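Local coordinates for protein pyruvate carboxylase n-terminal domain (Aquifex aeolicus, PDB 1ULZ) that serves as the biotin carboxylase subunit of pyruvate carboxylase, a member of the ATP-grasp family, at residues A[87-90]-A[91-95]; A[179-182]-A[183-187]; A[391-394]-A[395-399]. The protein carries 1 engineered substitution. All coordinates share one frame; numbering follows the deposited sequence.

Interaction 1: residues A[87-90]-A[91-95]; sequences NAEF and AKMCE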
loop_
_atom_site.group_PDB
_atom_site.type_symbol
_atom_site.label_atom_id
_atom_site.label_comp_id
_atom_site.label_asym_id
_atom_site.label_seq_id
_atom_site.Cartn_x
_atom_site.Cartn_y
_atom_site.Cartn_z
ATOM N N ASN A 87 8.962 -29.901 -4.015
ATOM C CA ASN A 87 8.884 -31.342 -4.222
ATOM C C ASN A 87 9.269 -31.600 -5.680
ATOM O O ASN A 87 8.439 -31.460 -6.581
ATOM C CB ASN A 87 7.454 -31.821 -3.963
ATOM C CG ASN A 87 7.328 -33.328 -3.983
ATOM O OD1 ASN A 87 7.673 -33.983 -4.968
ATOM N ND2 ASN A 87 6.821 -33.889 -2.892
ATOM N N ALA A 88 10.528 -31.970 -5.911
ATOM C CA ALA A 88 11.010 -32.217 -7.270
ATOM C C ALA A 88 10.167 -33.253 -7.998
ATOM O O ALA A 88 9.948 -33.147 -9.201
ATOM C CB ALA A 88 12.478 -32.652 -7.243
ATOM N N GLU A 89 9.676 -34.246 -7.266
ATOM C CA GLU A 89 8.853 -35.297 -7.858
ATOM C C GLU A 89 7.547 -34.741 -8.426
ATOM O O GLU A 89 7.164 -35.053 -9.555
ATOM C CB GLU A 89 8.545 -36.373 -6.807
ATOM C CG GLU A 89 7.899 -37.624 -7.365
ATOM C CD GLU A 89 7.599 -38.667 -6.288
ATOM O OE1 GLU A 89 7.064 -39.739 -6.643
ATOM O OE2 GLU A 89 7.896 -38.419 -5.092
ATOM N N PHE A 90 6.860 -33.920 -7.637
ATOM C CA PHE A 90 5.604 -33.323 -8.072
ATOM C C PHE A 90 5.838 -32.480 -9.319
ATOM O O PHE A 90 5.080 -32.555 -10.284
ATOM C CB PHE A 90 5.015 -32.453 -6.953
ATOM C CG PHE A 90 3.717 -31.787 -7.320
ATOM C CD1 PHE A 90 2.632 -32.538 -7.751
ATOM C CD2 PHE A 90 3.583 -30.407 -7.234
ATOM C CE1 PHE A 90 1.438 -31.924 -8.092
ATOM C CE2 PHE A 90 2.393 -29.784 -7.572
ATOM C CZ PHE A 90 1.319 -30.537 -8.002
ATOM N N ALA A 91 6.898 -31.677 -9.293
ATOM C CA ALA A 91 7.236 -30.827 -10.428
ATOM C C ALA A 91 7.446 -31.688 -11.676
ATOM O O ALA A 91 7.008 -31.328 -12.769
ATOM C CB ALA A 91 8.494 -30.020 -10.121
ATOM N N LYS A 92 8.111 -32.827 -11.502
ATOM C CA LYS A 92 8.371 -33.741 -12.615
ATOM C C LYS A 92 7.043 -34.295 -13.140
ATOM O O LYS A 92 6.781 -34.288 -14.347
ATOM C CB LYS A 92 9.279 -34.881 -12.143
ATOM C CG LYS A 92 9.696 -35.886 -13.209
ATOM C CD LYS A 92 10.683 -36.897 -12.617
ATOM C CE LYS A 92 11.089 -37.987 -13.619
ATOM N NZ LYS A 92 9.931 -38.850 -14.009
ATOM N N MET A 93 6.198 -34.759 -12.225
ATOM C CA MET A 93 4.901 -35.300 -12.607
ATOM C C MET A 93 4.070 -34.274 -13.386
ATOM O O MET A 93 3.413 -34.619 -14.369
ATOM C CB MET A 93 4.155 -35.773 -11.358
ATOM C CG MET A 93 4.751 -37.024 -10.726
ATOM S SD MET A 93 4.178 -37.312 -9.028
ATOM C CE MET A 93 2.441 -37.731 -9.317
ATOM N N CYS A 94 4.109 -33.012 -12.962
ATOM C CA CYS A 94 3.362 -31.963 -13.651
ATOM C C CYS A 94 3.811 -31.855 -15.106
ATOM O O CYS A 94 2.987 -31.815 -16.025
ATOM C CB CYS A 94 3.570 -30.609 -12.962
ATOM S SG CYS A 94 2.620 -30.375 -11.439
ATOM N N GLU A 95 5.126 -31.800 -15.306
ATOM C CA GLU A 95 5.695 -31.692 -16.646
ATOM C C GLU A 95 5.214 -32.847 -17.521
ATOM O O GLU A 95 4.688 -32.633 -18.607
ATOM C CB GLU A 95 7.225 -31.710 -16.580
ATOM C CG GLU A 95 7.903 -31.442 -17.914
ATOM C CD GLU A 95 9.413 -31.620 -17.853
ATOM O OE1 GLU A 95 9.884 -32.780 -17.859
ATOM O OE2 GLU A 95 10.130 -30.596 -17.790
#
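C94 lays its sulfur over one face of the F90 ring, a Cys sulfur-aromatic contact made one turn along helix 88-96. SG stands 3.9 Å from the centroid of the F90 ring and only 18° off the ring normal, displaced toward the rim, where CZ is the ring atom nearest to it, at 3.7 Å. Two torsions bring the groups together: F90 holds CG anti to its backbone nitrogen (chi1 180°), which swings the ring out beside its own carbonyl carbon, while C94 keeps SG next to its backbone nitrogen (chi1 -78°), facing back toward the preceding turn. On another side of the helix E89 and M93 run side by side and point the same way, E89 CG meeting M93 SD at 4.1 Å. N87 is the N-cap: its OD1 accepts from F90 N at 2.8 Å, the donor lying well above the carbonyl plane, and its own carbonyl oxygen takes the first helical bond, from A91 N at 3.1 Å. The helix is the crossover of a beta-alpha-beta unit between strands 76-78 and 100-101 in the Rossmann-like N-terminal domain. K92 turns the other way, its ammonium salt-bridged to E96. The chemistry thus divides by face: the ring and thiol pack, with A91, against F101 of the sheet, and the ring and M93 against helix 62-71; the charged side chains of E89 and K92 lie on more exposed sides; and the cap gives the amide of F90 an acceptor that the first turn of a helix cannot supply from its own backbone.

Interaction 2: residues A[179-182]-A[183-187]; sequences NYEQ and ASREA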
loop_
_atom_site.group_PDB
_atom_site.type_symbol
_atom_site.label_atom_id
_atom_site.label_comp_id
_atom_site.label_asym_id
_atom_site.label_seq_id
_atom_site.Cartn_x
_atom_site.Cartn_y
_atom_site.Cartn_z
ATOM N N ASN A 179 40.859 -28.743 23.016
ATOM C CA ASN A 179 39.632 -29.349 22.519
ATOM C C ASN A 179 39.933 -30.540 21.619
ATOM O O ASN A 179 39.196 -31.525 21.612
ATOM C CB ASN A 179 38.790 -28.331 21.745
ATOM C CG ASN A 179 38.072 -27.362 22.655
ATOM O OD1 ASN A 179 37.549 -27.751 23.694
ATOM N ND2 ASN A 179 38.032 -26.091 22.264
ATOM N N TYR A 180 41.015 -30.443 20.854
ATOM C CA TYR A 180 41.391 -31.523 19.955
ATOM C C TYR A 180 41.798 -32.761 20.748
ATOM O O TYR A 180 41.419 -33.877 20.407
ATOM C CB TYR A 180 42.559 -31.100 19.056
ATOM C CG TYR A 180 42.849 -32.098 17.956
ATOM C CD1 TYR A 180 42.269 -31.966 16.700
ATOM C CD2 TYR A 180 43.661 -33.203 18.190
ATOM C CE1 TYR A 180 42.488 -32.906 15.706
ATOM C CE2 TYR A 180 43.884 -34.151 17.204
ATOM C CZ TYR A 180 43.296 -33.998 15.963
ATOM O OH TYR A 180 43.511 -34.940 14.974
ATOM N N GLU A 181 42.568 -32.558 21.812
ATOM C CA GLU A 181 43.025 -33.669 22.635
ATOM C C GLU A 181 41.876 -34.320 23.395
ATOM O O GLU A 181 41.791 -35.549 23.469
ATOM C CB GLU A 181 44.107 -33.187 23.601
ATOM C CG GLU A 181 45.206 -32.420 22.883
ATOM C CD GLU A 181 46.453 -32.225 23.717
ATOM O OE1 GLU A 181 46.337 -31.914 24.922
ATOM O OE2 GLU A 181 47.559 -32.367 23.157
ATOM N N GLN A 182 40.985 -33.499 23.946
ATOM C CA GLN A 182 39.839 -34.010 24.692
ATOM C C GLN A 182 38.928 -34.811 23.778
ATOM O O GLN A 182 38.394 -35.855 24.165
ATOM C CB GLN A 182 39.048 -32.858 25.309
ATOM C CG GLN A 182 37.756 -33.277 26.016
ATOM C CD GLN A 182 37.974 -34.300 27.129
ATOM O OE1 GLN A 182 38.933 -34.206 27.899
ATOM N NE2 GLN A 182 37.067 -35.272 27.227
ATOM N N ALA A 183 38.756 -34.318 22.557
ATOM C CA ALA A 183 37.900 -34.978 21.589
ATOM C C ALA A 183 38.466 -36.313 21.118
ATOM O O ALA A 183 37.732 -37.299 21.009
ATOM C CB ALA A 183 37.663 -34.059 20.390
ATOM N N SER A 184 39.764 -36.349 20.822
ATOM C CA SER A 184 40.383 -37.585 20.349
ATOM C C SER A 184 40.510 -38.572 21.496
ATOM O O SER A 184 40.556 -39.787 21.289
ATOM C CB SER A 184 41.756 -37.301 19.720
ATOM O OG SER A 184 42.604 -36.584 20.601
ATOM N N ARG A 185 40.545 -38.038 22.708
ATOM C CA ARG A 185 40.650 -38.847 23.908
ATOM C C ARG A 185 39.336 -39.604 24.065
ATOM O O ARG A 185 39.317 -40.813 24.308
ATOM C CB ARG A 185 40.899 -37.928 25.097
ATOM C CG ARG A 185 41.068 -38.612 26.418
ATOM C CD ARG A 185 41.591 -37.604 27.428
ATOM N NE ARG A 185 42.928 -37.129 27.076
ATOM C CZ ARG A 185 43.304 -35.852 27.112
ATOM N NH1 ARG A 185 42.440 -34.909 27.483
ATOM N NH2 ARG A 185 44.547 -35.515 26.782
ATOM N N GLU A 186 38.231 -38.885 23.898
ATOM C CA GLU A 186 36.910 -39.491 24.012
ATOM C C GLU A 186 36.676 -40.531 22.927
ATOM O O GLU A 186 35.992 -41.528 23.153
ATOM C CB GLU A 186 35.830 -38.406 23.943
ATOM C CG GLU A 186 35.878 -37.454 25.124
ATOM C CD GLU A 186 34.877 -36.336 25.012
ATOM O OE1 GLU A 186 34.829 -35.486 25.931
ATOM O OE2 GLU A 186 34.141 -36.306 23.999
ATOM N N ALA A 187 37.248 -40.308 21.747
ATOM C CA ALA A 187 37.080 -41.251 20.646
ATOM C C ALA A 187 37.838 -42.559 20.900
ATOM O O ALA A 187 37.321 -43.644 20.648
ATOM C CB ALA A 187 37.550 -40.612 19.330
#
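The R185 guanidinium has the carbonyl oxygen of E181 over the centre of one face, 3.9 Å above its plane, and the amide oxygen of Q182 at its edge, in plane, with R185 NH1 3.6 Å from Q182 OE1. All three belong to helix 173-189 of the ATP-grasp domain, where side chains three and four residues apart meet on the surface of the helix. The planes of the Q182 amide and the R185 guanidinium are 68° apart. Q182 is bent at chi2 (57°), which turns its amide forward along the helix toward E186; NE2 donates to E186 OE1 at 2.6 Å, the acceptor lying in the amide plane but met on its anti side and somewhat out of the carboxylate plane. The other carboxylate oxygen of E186 is taken by R168 in a salt bridge and by the backbone of G164, so this carboxylate ties the helix to strand 168-170 and the loop before it. E181 and R185 carry opposite charges without forming a salt bridge. A183, which is buried, and Y180 both touch L196 of strand 196-200. S184 tucks its hydroxyl between its backbone nitrogen and carbonyl carbon, back against the helix: OG lies 3.0 Å from Y180 O and 3.2 Å from E181 O.

Interaction 3: residues A[391-394]-A[395-399]; sequences WAPT and WDEAV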
loop_
_atom_site.group_PDB
_atom_site.type_symbol
_atom_site.label_atom_id
_atom_site.label_comp_id
_atom_site.label_asym_id
_atom_site.label_seq_id
_atom_site.Cartn_x
_atom_site.Cartn_y
_atom_site.Cartn_z
ATOM N N TRP A 391 6.507 0.676 4.357
ATOM C CA TRP A 391 7.612 1.254 3.595
ATOM C C TRP A 391 7.787 2.733 3.946
ATOM O O TRP A 391 6.813 3.431 4.208
ATOM C CB TRP A 391 7.354 1.136 2.089
ATOM C CG TRP A 391 8.423 1.796 1.276
ATOM C CD1 TRP A 391 9.565 1.216 0.802
ATOM C CD2 TRP A 391 8.517 3.191 0.949
ATOM N NE1 TRP A 391 10.367 2.162 0.211
ATOM C CE2 TRP A 391 9.749 3.382 0.290
ATOM C CE3 TRP A 391 7.684 4.297 1.158
ATOM C CZ2 TRP A 391 10.166 4.634 -0.163
ATOM C CZ3 TRP A 391 8.099 5.536 0.711
ATOM C CH2 TRP A 391 9.330 5.696 0.059
ATOM N N ALA A 392 9.033 3.200 3.938
ATOM C CA ALA A 392 9.357 4.598 4.230
ATOM C C ALA A 392 10.727 4.918 3.628
ATOM O O ALA A 392 11.519 4.016 3.368
ATOM C CB ALA A 392 9.368 4.840 5.745
ATOM N N PRO A 393 11.025 6.211 3.404
ATOM C CA PRO A 393 12.294 6.675 2.827
ATOM C C PRO A 393 13.548 6.338 3.635
ATOM O O PRO A 393 14.622 6.116 3.072
ATOM C CB PRO A 393 12.092 8.188 2.714
ATOM C CG PRO A 393 10.611 8.327 2.567
ATOM C CD PRO A 393 10.092 7.338 3.575
ATOM N N THR A 394 13.409 6.311 4.954
ATOM C CA THR A 394 14.536 6.025 5.831
ATOM C C THR A 394 14.206 4.964 6.869
ATOM O O THR A 394 13.039 4.715 7.175
ATOM C CB THR A 394 14.979 7.286 6.580
ATOM O OG1 THR A 394 13.909 7.731 7.424
ATOM C CG2 THR A 394 15.344 8.385 5.602
ATOM N N TRP A 395 15.248 4.358 7.423
ATOM C CA TRP A 395 15.084 3.316 8.424
ATOM C C TRP A 395 14.230 3.725 9.622
ATOM O O TRP A 395 13.315 3.001 10.003
ATOM C CB TRP A 395 16.449 2.844 8.925
ATOM C CG TRP A 395 16.347 1.919 10.090
ATOM C CD1 TRP A 395 16.734 2.172 11.375
ATOM C CD2 TRP A 395 15.798 0.594 10.088
ATOM N NE1 TRP A 395 16.461 1.086 12.172
ATOM C CE2 TRP A 395 15.885 0.104 11.407
ATOM C CE3 TRP A 395 15.239 -0.225 9.098
ATOM C CZ2 TRP A 395 15.436 -1.168 11.763
ATOM C CZ3 TRP A 395 14.794 -1.485 9.452
ATOM C CH2 TRP A 395 14.896 -1.944 10.775
ATOM N N ASP A 396 14.518 4.876 10.223
ATOM C CA ASP A 396 13.744 5.275 11.391
ATOM C C ASP A 396 12.281 5.551 11.079
ATOM O O ASP A 396 11.409 5.246 11.894
ATOM C CB ASP A 396 14.358 6.489 12.091
ATOM C CG ASP A 396 13.735 6.732 13.460
ATOM O OD1 ASP A 396 12.881 7.640 13.591
ATOM O OD2 ASP A 396 14.083 5.987 14.404
ATOM N N GLU A 397 12.006 6.115 9.905
ATOM C CA GLU A 397 10.630 6.392 9.516
ATOM C C GLU A 397 9.862 5.094 9.295
ATOM O O GLU A 397 8.673 5.010 9.593
ATOM C CB GLU A 397 10.591 7.220 8.241
ATOM C CG GLU A 397 11.294 8.545 8.360
ATOM C CD GLU A 397 11.132 9.385 7.122
ATOM O OE1 GLU A 397 10.113 10.096 7.013
ATOM O OE2 GLU A 397 12.014 9.320 6.247
ATOM N N ALA A 398 10.548 4.085 8.768
ATOM C CA ALA A 398 9.926 2.792 8.512
ATOM C C ALA A 398 9.589 2.132 9.843
ATOM O O ALA A 398 8.538 1.506 9.988
ATOM C CB ALA A 398 10.871 1.909 7.707
ATOM N N VAL A 399 10.487 2.279 10.813
ATOM C CA VAL A 399 10.272 1.711 12.138
ATOM C C VAL A 399 9.048 2.351 12.788
ATOM O O VAL A 399 8.177 1.659 13.314
ATOM C CB VAL A 399 11.499 1.937 13.050
ATOM C CG1 VAL A 399 11.211 1.426 14.457
ATOM C CG2 VAL A 399 12.721 1.229 12.459
#
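A392 packs its methyl group against the first turn of helix 395-407, at a strand-to-helix junction in the biotin carboxylase C-terminal domain: strand 384-392 ends here, and T394 takes the N-cap position. This inner part is tight. A392 CB comes within 3.3 Å of A398 N and 3.5 Å of A398 CA, closer than usual for two carbons, and the two methyl groups meet at 3.8 Å. Both alanines are buried, and A398 also touches I334 of the adjoining strand 332-339, to which A392 is joined by a backbone bond with Y332. W395 also packs on I334, and its ring meets that of F430.

The outer side is looser and polar. P393 and T394 are exposed, and the E397 side chain reaches back past them, crossing P393 at about a right angle, with P393 CB 3.7 Å from E397 OE2. Beyond CG the E397 chain is extended (chi2 -175°), which carries the carboxylate out to the T394 side chain; a hydrogen bond from the hydroxyl is modelled there, but the position of that hydroxyl is doubtful. The backbone link is firmer: A398 N donates to T394 O at 3.0 Å.

All three contacts are local and none touches another; their centres lie 41 to 51 Å apart, each in a different domain. Interactions 1 and 2 each lie within one helix, 1 including its N-cap, while interaction 3 joins the end of strand 384-392 to helix 395-407. Interactions 1 and 3 are partly buried and lie on opposite sides of the chain's centre, whereas interaction 2 is a surface contact about 37 Å from that centre. Both 1 and 3 take in the start of a helix, but 1 has a side-chain cap and a sulfur-aromatic pair, and 3 relies on close alanine methyls. Interaction 2 is chiefly polar, with amide, carboxylate and guanidinium groups meeting.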